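Side-chain contacts in poly-gamma-glutamate hydrolase (Bacillus phage phiNIT1, PDB 3A9L), which is a zinc peptidase that hydrolyses the gamma-glutamyl linkage of bacterial poly-gamma-glutamate: residues Ala16-Val19 with Gly20-Tyr23; Ser38-Ala41 with Gly42-Val46; Gly47-Glu50 with Leu51-Val55; His78-Ser81 with Thr82-Asp85. One frame throughout, in Å; residues are numbered along the deposited sequence.

Contact 1 of 4, residues Ala16-Val19 with Gly20-Tyr23; sequences AETV and GVAY
Thr-18 O is gripped by two backbone amides of the following turn. Ala-22 N donates to Thr-18 O at 3.1 Å, almost in line with the C=O bond, and Val-21 N reaches the same Thr-18 O at 3.2 Å from above the carbonyl plane, 46° out of it. One acceptor thus gathers the loop that carries the chain from helix 10-16 into strand 23-29. Gly-20 takes a positive phi, 76°, at the bend.

The Tyr-23 ring folds back on the preceding residues. With chi1 at 77°, its CG sits between the backbone N and the carbonyl carbon, which lays one face of the ring against Val-19. A CH-pi contact follows: Val-19 CA stands over that face, 4.1 Å from the centroid of the Tyr-23 ring and offset toward the rim, and Val-19 CB closes to 3.6 Å from Tyr-23 CZ. The phenol end is tied by a water in the plane of the ring, which donates to Glu-17 O and lies 2.9 Å from Tyr-23 OH. Thr-18 CG2 meets Val-21 CG2 at 3.7 Å, methyl against methyl.

Glu-17 brushes Ala-22 CB with OE1, but its carboxylate is chiefly engaged by a salt bridge to Arg-76. Pro-32 and Asn-31 of the second subunit pack on Thr-18 and Val-19. Two N-H groups on Thr-18 O, and a water joining Glu-17 O to Tyr-23 OH, fasten the turn at both ends of the tyrosine, whose face rests on Val-19.

Contact 2 of 4, residues Ser38-Ala41 with Gly42-Val46; sequences SPHA and GGIEV. With ZN (zinc ion), chain C.
The zinc site of this hydrolase takes two of its three protein ligands from the end of strand 34-42 and the loop that follows it, and His-40 and Glu-45 supply them. Their side chains run side by side in the same direction, imidazole and carboxylate planes 77° apart. His-40 binds zinc through ND1 at 2.2 Å. Glu-45 chelates it with both oxygens, OE1 at 2.3 Å and OE2 at 2.5 Å, its chain extended beyond CG to reach the metal. A water adds a further ligand, His-103 completes the protein set, a His-Glu-His combination as in carboxypeptidase A, and a phosphate oxygen also lies within bonding distance of the zinc ion.

The backbone brings the pair together. Between them the chain reverses in a type II' turn from Ala-41 to Ile-44, with Gly-42 at a positive phi of 62°; the closing bond from Ile-44 N to Ala-41 O is weak. Glu-45 N donates to His-40 O at 2.9 Å, from above the carbonyl plane, so the two ligand residues are joined by their main chains as well as by the metal. Ile-44 CG2 packs against His-40 CB at 3.9 Å.

Second-shell groups set the ring and the carboxylate. Pro-39 CG covers the centre of one imidazole face, His-40 NE2 is bonded to Val-79 O, and Gly-104 N reaches Glu-45 OE1. In an ST turn, Ser-38 OG accepts from His-40 N at 3.0 Å. Because NE2 gives its hydrogen to a carbonyl, ND1 keeps its lone pair for zinc, and that acceptor would probably make the imidazole a somewhat stronger donor.

Contact 3 of 4, residues Gly47-Glu50 with Leu51-Val55; sequences GTTE and LIYRV
Thr-49 and Tyr-53, one helical turn apart, lie alongside each other and point the same way, the methyl CG2 of Thr-49 resting 3.6 Å from Tyr-53 CE1. The threonine's torsion divides its labour: chi1 of -70° sets CG2 anti to the backbone N, where it meets the ring, and turns OG1 back beside that N.

On the neighbouring side of the helix Ile-52 leans on the backbone of Thr-48, with CD1 3.4 Å from Thr-48 O. Ile-52 N also donates to Thr-48 O at 2.9 Å. Leu-51 N to Gly-47 O, 3.1 Å, and Arg-54 N to Glu-50 O, 3.2 Å, are further bonds of the helical pattern, which starts from Gly-47 at the N-cap with a positive phi of 107°.

Farther out, polar ends tie the helix to its surroundings: Thr-49 OG1 accepts from Gly-42 N and is bonded to Gln-67 OE1, Tyr-53 OH is hydrogen-bonded to Glu-26 OE1, and Thr-48 OG1 donates to Glu-45 O, the backbone of a zinc ligand. Ile-52 packs on Leu-63 and Leu-65 of strand 62-68, on Ser-38 of strand 34-42 and on Phe-102, while Leu-51 meets Phe-192 and Ala-196 of helix 190-209. One flank of the helix therefore lies on the sheet and another against a second helix. Such packing is typical of the crossover helix of a beta-alpha-beta unit, here strand 34-42, helix 48-59 and strand 62-68, with the helix starting just after the metal-binding loop.

Contact 4 of 4, residues His78-Ser81 with Thr82-Asp85; sequences HVTS and THFD. With PO4 (phosphate ion), chain D.
The imidazole of His-83 receives the methyl of Thr-80 over one face, CG2 standing 3.9 Å from the centroid and offset toward the rim, a CH-pi contact within the long loop between strand 62-68 and helix 87-94. The ring of His-78 is used at its edge instead: a bound phosphate, probably from the crystallisation liquor, lies near its plane, and NE2 donates to phosphate O4 at 2.7 Å in a nearly straight bond of 175°. His-78 ND1 is held by Asp-5.

A tight turn separates the two histidines. His-83 N donates to Thr-80 O at 2.9 Å, from above the carbonyl plane, and a weaker bond joins Phe-84 N to Ser-81 O. Val-79 CG1 approaches the backbone of His-83; Val-79 and Phe-84 turn to apolar neighbours, Phe-84 packing against Pro-39 and Ile-10.

Thr-80 works on two fronts. Its chi1 of -156° leaves CG2 between the backbone N and the carbonyl carbon, facing His-83, and sends OG1 toward phosphate O1, to which it donates in a bond modelled very short. A water also donates to Thr-80 OG1 and accepts from Thr-82 N, bridging the two residues. Ser-81 grips phosphate O3 twice, through its backbone N at 3.0 Å and through OG at 2.5 Å. The anion may mark a pocket beside the metal, since the oxygen that accepts from His-78 is shared with it. Phosphate O4 lies 2.4 Å from the zinc ion.

In chain order contacts 1, 2, 3 and 4 follow one another without overlap, yet in space contact 2 is the hub. It touches contact 3, centres 10 Å apart, where strand 34-42 passes through its loop into helix 48-59, and contact 4, centres 12 Å apart, across the metal site. Contacts 3 and 4 lie on opposite sides of the chain's centre, about 19 Å between centres. Contact 1 touches none of the others; its centre is 14 Å from that of contact 2, and it leads, beside the second subunit, into strand 23-29, an outermost strand of this chain's mixed sheet. The zinc site is thus built where strand ends and loops meet, while contact 1 stands apart.

Contact 1 of 4, residues Ala16-Val19 with Gly20-Tyr23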
loop_
_atom_site.group_PDB
_atom_site.type_symbol
_atom_site.label_atom_id
_atom_site.label_comp_id
_atom_site.label_asym_id
_atom_site.label_seq_id
_atom_site.Cartn_x
_atom_site.Cartn_y
_atom_site.Cartn_z
ATOM N N ALA A 16 -21.221 3.808 0.384
ATOM C CA ALA A 16 -22.076 3.403 -0.726
ATOM C C ALA A 16 -21.414 2.444 -1.713
ATOM O O ALA A 16 -22.094 1.605 -2.304
ATOM C CB ALA A 16 -22.570 4.619 -1.436
ATOM N N GLU A 17 -20.098 2.584 -1.912
ATOM C CA GLU A 17 -19.381 1.822 -2.939
ATOM C C GLU A 17 -18.742 0.618 -2.282
ATOM O O GLU A 17 -18.593 0.614 -1.071
ATOM C CB GLU A 17 -18.313 2.692 -3.586
ATOM C CG GLU A 17 -18.881 3.956 -4.237
ATOM C CD GLU A 17 -19.668 3.656 -5.514
ATOM O OE1 GLU A 17 -19.587 2.521 -6.060
ATOM O OE2 GLU A 17 -20.338 4.584 -5.991
ATOM N N THR A 18 -18.403 -0.401 -3.066
ATOM C CA THR A 18 -17.800 -1.663 -2.554
ATOM C C THR A 18 -16.297 -1.658 -2.821
ATOM O O THR A 18 -15.875 -1.498 -3.940
ATOM C CB THR A 18 -18.505 -2.891 -3.229
ATOM O OG1 THR A 18 -19.805 -3.027 -2.648
ATOM C CG2 THR A 18 -17.744 -4.231 -3.078
ATOM N N VAL A 19 -15.478 -1.808 -1.783
ATOM C CA VAL A 19 -14.039 -1.796 -2.019
ATOM C C VAL A 19 -13.629 -3.034 -2.810
ATOM O O VAL A 19 -14.202 -4.127 -2.631
ATOM C CB VAL A 19 -13.260 -1.625 -0.729
ATOM C CG1 VAL A 19 -13.466 -2.816 0.186
ATOM C CG2 VAL A 19 -11.774 -1.382 -1.023
ATOM N N GLY A 20 -12.676 -2.849 -3.705
ATOM C CA GLY A 20 -12.213 -3.926 -4.577
ATOM C C GLY A 20 -13.178 -4.246 -5.720
ATOM O O GLY A 20 -12.887 -5.137 -6.533
ATOM N N VAL A 21 -14.315 -3.536 -5.778
ATOM C CA VAL A 21 -15.173 -3.555 -6.961
ATOM C C VAL A 21 -15.207 -2.189 -7.687
ATOM O O VAL A 21 -14.859 -2.119 -8.860
ATOM C CB VAL A 21 -16.610 -4.131 -6.697
ATOM C CG1 VAL A 21 -17.486 -3.947 -7.927
ATOM C CG2 VAL A 21 -16.557 -5.613 -6.311
ATOM N N ALA A 22 -15.625 -1.117 -7.012
ATOM C CA ALA A 22 -15.547 0.247 -7.589
ATOM C C ALA A 22 -14.211 0.986 -7.317
ATOM O O ALA A 22 -13.815 1.886 -8.081
ATOM C CB ALA A 22 -16.718 1.105 -7.124
ATOM N N TYR A 23 -13.531 0.643 -6.216
ATOM C CA TYR A 23 -12.316 1.346 -5.877
ATOM C C TYR A 23 -11.369 0.458 -5.036
ATOM O O TYR A 23 -11.809 -0.498 -4.404
ATOM C CB TYR A 23 -12.631 2.651 -5.109
ATOM C CG TYR A 23 -12.983 2.411 -3.664
ATOM C CD1 TYR A 23 -14.293 2.075 -3.295
ATOM C CD2 TYR A 23 -11.997 2.517 -2.650
ATOM C CE1 TYR A 23 -14.632 1.869 -1.938
ATOM C CE2 TYR A 23 -12.325 2.284 -1.324
ATOM C CZ TYR A 23 -13.630 1.967 -0.974
ATOM O OH TYR A 23 -13.951 1.756 0.334
HETATM O O HOH W 1 -16.603 0.719 0.978
#

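Contact 2 of 4, residues Ser38-Ala41 with Gly42-Val46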
loop_
_atom_site.group_PDB
_atom_site.type_symbol
_atom_site.label_atom_id
_atom_site.label_comp_id
_atom_site.label_asym_id
_atom_site.label_seq_id
_atom_site.Cartn_x
_atom_site.Cartn_y
_atom_site.Cartn_z
ATOM N N SER A 38 -2.127 10.380 -5.631
ATOM C CA SER A 38 -3.309 10.899 -6.281
ATOM C C SER A 38 -4.594 10.406 -5.569
ATOM O O SER A 38 -4.699 9.234 -5.197
ATOM C CB SER A 38 -3.319 10.563 -7.768
ATOM O OG SER A 38 -4.561 10.959 -8.323
ATOM N N PRO A 39 -5.551 11.324 -5.332
ATOM C CA PRO A 39 -6.857 10.890 -4.828
ATOM C C PRO A 39 -7.790 10.415 -5.949
ATOM O O PRO A 39 -8.880 9.875 -5.675
ATOM C CB PRO A 39 -7.418 12.155 -4.172
ATOM C CG PRO A 39 -6.788 13.304 -4.902
ATOM C CD PRO A 39 -5.400 12.800 -5.340
ATOM N N HIS A 40 -7.357 10.666 -7.186
ATOM C CA HIS A 40 -8.138 10.423 -8.416
ATOM C C HIS A 40 -7.413 9.462 -9.389
ATOM O O HIS A 40 -7.331 9.696 -10.623
ATOM C CB HIS A 40 -8.557 11.774 -9.056
ATOM C CG HIS A 40 -9.175 12.739 -8.076
ATOM N ND1 HIS A 40 -9.071 14.108 -8.194
ATOM C CD2 HIS A 40 -9.881 12.522 -6.938
ATOM C CE1 HIS A 40 -9.669 14.694 -7.175
ATOM N NE2 HIS A 40 -10.160 13.750 -6.390
ATOM N N ALA A 41 -6.893 8.364 -8.828
ATOM C CA ALA A 41 -6.118 7.396 -9.608
ATOM C C ALA A 41 -6.969 6.275 -10.237
ATOM O O ALA A 41 -8.188 6.313 -10.173
ATOM C CB ALA A 41 -4.990 6.812 -8.768
ATOM N N GLY A 42 -6.300 5.300 -10.859
ATOM C CA GLY A 42 -6.979 4.249 -11.629
ATOM C C GLY A 42 -7.709 4.933 -12.757
ATOM O O GLY A 42 -7.140 5.804 -13.405
ATOM N N GLY A 43 -8.966 4.545 -12.958
ATOM C CA GLY A 43 -9.879 5.116 -13.963
ATOM C C GLY A 43 -10.490 6.507 -13.720
ATOM O O GLY A 43 -11.002 7.117 -14.658
ATOM N N ILE A 44 -10.438 7.036 -12.493
ATOM C CA ILE A 44 -10.993 8.395 -12.225
ATOM C C ILE A 44 -10.299 9.480 -13.088
ATOM O O ILE A 44 -10.967 10.236 -13.841
ATOM C CB ILE A 44 -10.974 8.783 -10.710
ATOM C CG1 ILE A 44 -11.445 7.626 -9.823
ATOM C CG2 ILE A 44 -11.811 10.059 -10.456
ATOM C CD1 ILE A 44 -11.017 7.725 -8.357
ATOM N N GLU A 45 -8.974 9.575 -12.976
ATOM C CA GLU A 45 -8.181 10.408 -13.877
ATOM C C GLU A 45 -7.038 9.601 -14.472
ATOM O O GLU A 45 -5.955 9.473 -13.842
ATOM C CB GLU A 45 -7.651 11.644 -13.164
ATOM C CG GLU A 45 -8.750 12.702 -13.052
ATOM C CD GLU A 45 -8.607 13.615 -11.865
ATOM O OE1 GLU A 45 -7.476 13.827 -11.379
ATOM O OE2 GLU A 45 -9.649 14.171 -11.432
ATOM N N VAL A 46 -7.284 9.070 -15.671
ATOM C CA VAL A 46 -6.425 8.030 -16.276
ATOM C C VAL A 46 -5.028 8.514 -16.537
ATOM O O VAL A 46 -4.832 9.606 -17.096
ATOM C CB VAL A 46 -7.062 7.385 -17.529
ATOM C CG1 VAL A 46 -6.099 6.403 -18.217
ATOM C CG2 VAL A 46 -8.348 6.646 -17.137
HETATM ZN ZN ZN C . -8.207 15.334 -9.790
HETATM O O HOH W 2 -8.181 16.966 -11.377
#

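Contact 3 of 4, residues Gly47-Glu50 with Leu51-Val55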
loop_
_atom_site.group_PDB
_atom_site.type_symbol
_atom_site.label_atom_id
_atom_site.label_comp_id
_atom_site.label_asym_id
_atom_site.label_seq_id
_atom_site.Cartn_x
_atom_site.Cartn_y
_atom_site.Cartn_z
ATOM N N GLY A 47 -4.067 7.708 -16.074
ATOM C CA GLY A 47 -2.642 7.971 -16.208
ATOM C C GLY A 47 -1.904 8.391 -14.946
ATOM O O GLY A 47 -0.663 8.360 -14.901
ATOM N N THR A 48 -2.644 8.854 -13.943
ATOM C CA THR A 48 -2.045 9.220 -12.657
ATOM C C THR A 48 -1.382 8.024 -11.952
ATOM O O THR A 48 -0.296 8.149 -11.377
ATOM C CB THR A 48 -3.099 9.847 -11.707
ATOM O OG1 THR A 48 -4.286 9.066 -11.768
ATOM C CG2 THR A 48 -3.446 11.264 -12.147
ATOM N N THR A 49 -2.049 6.879 -11.961
ATOM C CA THR A 49 -1.470 5.668 -11.370
ATOM C C THR A 49 -0.099 5.358 -11.936
ATOM O O THR A 49 0.839 5.130 -11.179
ATOM C CB THR A 49 -2.380 4.435 -11.603
ATOM O OG1 THR A 49 -3.558 4.566 -10.818
ATOM C CG2 THR A 49 -1.671 3.132 -11.210
ATOM N N GLU A 50 0.015 5.395 -13.270
ATOM C CA GLU A 50 1.227 4.905 -13.973
ATOM C C GLU A 50 2.349 5.916 -13.826
ATOM O O GLU A 50 3.516 5.553 -13.677
ATOM C CB GLU A 50 0.932 4.635 -15.456
ATOM C CG GLU A 50 -0.063 3.449 -15.704
ATOM C CD GLU A 50 -1.543 3.753 -15.462
ATOM O OE1 GLU A 50 -1.990 4.908 -15.604
ATOM O OE2 GLU A 50 -2.294 2.794 -15.128
ATOM N N LEU A 51 1.985 7.193 -13.876
ATOM C CA LEU A 51 2.985 8.227 -13.674
ATOM C C LEU A 51 3.477 8.197 -12.249
ATOM O O LEU A 51 4.644 8.390 -12.025
ATOM C CB LEU A 51 2.466 9.616 -14.070
ATOM C CG LEU A 51 3.378 10.802 -13.729
ATOM C CD1 LEU A 51 4.718 10.738 -14.518
ATOM C CD2 LEU A 51 2.667 12.114 -13.923
ATOM N N ILE A 52 2.593 7.965 -11.281
ATOM C CA ILE A 52 3.046 7.923 -9.885
ATOM C C ILE A 52 3.977 6.724 -9.655
ATOM O O ILE A 52 4.979 6.839 -8.939
ATOM C CB ILE A 52 1.887 7.943 -8.908
ATOM C CG1 ILE A 52 1.411 9.394 -8.739
ATOM C CG2 ILE A 52 2.290 7.315 -7.568
ATOM C CD1 ILE A 52 0.008 9.526 -8.291
ATOM N N TYR A 53 3.643 5.594 -10.267
ATOM C CA TYR A 53 4.478 4.380 -10.159
ATOM C C TYR A 53 5.908 4.639 -10.595
ATOM O O TYR A 53 6.854 4.264 -9.895
ATOM C CB TYR A 53 3.900 3.267 -11.013
ATOM C CG TYR A 53 2.864 2.438 -10.309
ATOM C CD1 TYR A 53 1.893 3.026 -9.504
ATOM C CD2 TYR A 53 2.849 1.074 -10.459
ATOM C CE1 TYR A 53 0.952 2.262 -8.862
ATOM C CE2 TYR A 53 1.910 0.298 -9.828
ATOM C CZ TYR A 53 0.967 0.897 -9.028
ATOM O OH TYR A 53 0.044 0.105 -8.403
ATOM N N ARG A 54 6.046 5.268 -11.759
ATOM C CA ARG A 54 7.324 5.593 -12.366
ATOM C C ARG A 54 8.084 6.643 -11.530
ATOM O O ARG A 54 9.306 6.526 -11.328
ATOM C CB ARG A 54 7.089 6.098 -13.811
ATOM C CG ARG A 54 8.358 6.314 -14.693
ATOM C CD ARG A 54 9.095 4.978 -14.933
ATOM N NE ARG A 54 10.367 5.193 -15.604
ATOM C CZ ARG A 54 11.404 4.368 -15.512
ATOM N NH1 ARG A 54 11.316 3.266 -14.769
ATOM N NH2 ARG A 54 12.529 4.646 -16.160
ATOM N N VAL A 55 7.379 7.680 -11.060
ATOM C CA VAL A 55 8.032 8.679 -10.207
ATOM C C VAL A 55 8.557 8.074 -8.897
ATOM O O VAL A 55 9.626 8.454 -8.378
ATOM C CB VAL A 55 7.119 9.913 -9.902
ATOM C CG1 VAL A 55 7.807 10.852 -8.912
ATOM C CG2 VAL A 55 6.858 10.690 -11.178
#

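Contact 4 of 4, residues His78-Ser81 with Thr82-Asp85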
loop_
_atom_site.group_PDB
_atom_site.type_symbol
_atom_site.label_atom_id
_atom_site.label_comp_id
_atom_site.label_asym_id
_atom_site.label_seq_id
_atom_site.Cartn_x
_atom_site.Cartn_y
_atom_site.Cartn_z
ATOM N N HIS A 78 -15.122 10.501 -7.845
ATOM C CA HIS A 78 -14.340 11.724 -7.719
ATOM C C HIS A 78 -14.789 12.538 -6.529
ATOM O O HIS A 78 -15.936 12.994 -6.478
ATOM C CB HIS A 78 -14.385 12.549 -9.019
ATOM C CG HIS A 78 -13.609 13.830 -8.953
ATOM N ND1 HIS A 78 -14.172 15.021 -8.538
ATOM C CD2 HIS A 78 -12.322 14.112 -9.263
ATOM C CE1 HIS A 78 -13.264 15.976 -8.585
ATOM N NE2 HIS A 78 -12.132 15.453 -9.026
ATOM N N VAL A 79 -13.874 12.707 -5.570
ATOM C CA VAL A 79 -14.054 13.648 -4.490
ATOM C C VAL A 79 -12.948 14.699 -4.604
ATOM O O VAL A 79 -11.754 14.421 -4.438
ATOM C CB VAL A 79 -14.153 12.943 -3.106
ATOM C CG1 VAL A 79 -14.125 13.935 -1.969
ATOM C CG2 VAL A 79 -15.488 12.124 -3.023
ATOM N N THR A 80 -13.354 15.909 -4.944
ATOM C CA THR A 80 -12.412 16.989 -5.116
ATOM C C THR A 80 -11.383 17.068 -3.968
ATOM O O THR A 80 -11.707 16.761 -2.813
ATOM C CB THR A 80 -13.168 18.308 -5.274
ATOM O OG1 THR A 80 -12.344 19.246 -5.977
ATOM C CG2 THR A 80 -13.614 18.847 -3.904
ATOM N N SER A 81 -10.153 17.480 -4.287
ATOM C CA SER A 81 -9.028 17.520 -3.308
ATOM C C SER A 81 -9.253 18.343 -2.039
ATOM O O SER A 81 -8.749 17.991 -0.960
ATOM C CB SER A 81 -7.725 18.001 -3.972
ATOM O OG SER A 81 -7.548 17.440 -5.257
ATOM N N THR A 82 -9.986 19.455 -2.146
ATOM C CA THR A 82 -10.322 20.208 -0.940
ATOM C C THR A 82 -11.256 19.439 0.034
ATOM O O THR A 82 -11.432 19.876 1.159
ATOM C CB THR A 82 -11.025 21.521 -1.276
ATOM O OG1 THR A 82 -12.215 21.212 -2.004
ATOM C CG2 THR A 82 -10.117 22.461 -2.092
ATOM N N HIS A 83 -11.871 18.342 -0.418
ATOM C CA HIS A 83 -12.896 17.595 0.356
ATOM C C HIS A 83 -12.427 16.172 0.637
ATOM O O HIS A 83 -13.115 15.367 1.289
ATOM C CB HIS A 83 -14.227 17.546 -0.407
ATOM C CG HIS A 83 -14.880 18.881 -0.552
ATOM N ND1 HIS A 83 -16.150 19.036 -1.052
ATOM C CD2 HIS A 83 -14.450 20.123 -0.229
ATOM C CE1 HIS A 83 -16.474 20.315 -1.040
ATOM N NE2 HIS A 83 -15.459 20.997 -0.541
ATOM N N PHE A 84 -11.230 15.888 0.152
ATOM C CA PHE A 84 -10.764 14.516 0.109
ATOM C C PHE A 84 -10.155 14.222 1.438
ATOM O O PHE A 84 -9.175 14.846 1.867
ATOM C CB PHE A 84 -9.787 14.273 -1.036
ATOM C CG PHE A 84 -9.348 12.828 -1.156
ATOM C CD1 PHE A 84 -8.263 12.363 -0.429
ATOM C CD2 PHE A 84 -10.020 11.953 -1.991
ATOM C CE1 PHE A 84 -7.851 11.060 -0.536
ATOM C CE2 PHE A 84 -9.618 10.638 -2.099
ATOM C CZ PHE A 84 -8.529 10.200 -1.394
ATOM N N ASP A 85 -10.773 13.258 2.089
ATOM C CA ASP A 85 -10.508 13.027 3.494
ATOM C C ASP A 85 -10.286 11.543 3.823
ATOM O O ASP A 85 -10.420 11.148 4.960
ATOM C CB ASP A 85 -11.639 13.652 4.350
ATOM C CG ASP A 85 -12.947 12.862 4.303
ATOM O OD1 ASP A 85 -13.216 12.201 3.302
ATOM O OD2 ASP A 85 -13.728 12.938 5.278
HETATM P P PO4 D . -9.838 18.154 -8.441
HETATM O O1 PO4 D . -11.244 18.609 -8.114
HETATM O O2 PO4 D . -9.021 19.245 -9.113
HETATM O O3 PO4 D . -9.211 17.832 -7.110
HETATM O O4 PO4 D . -9.864 16.946 -9.336
HETATM O O HOH W 3 -10.034 20.550 -5.057
#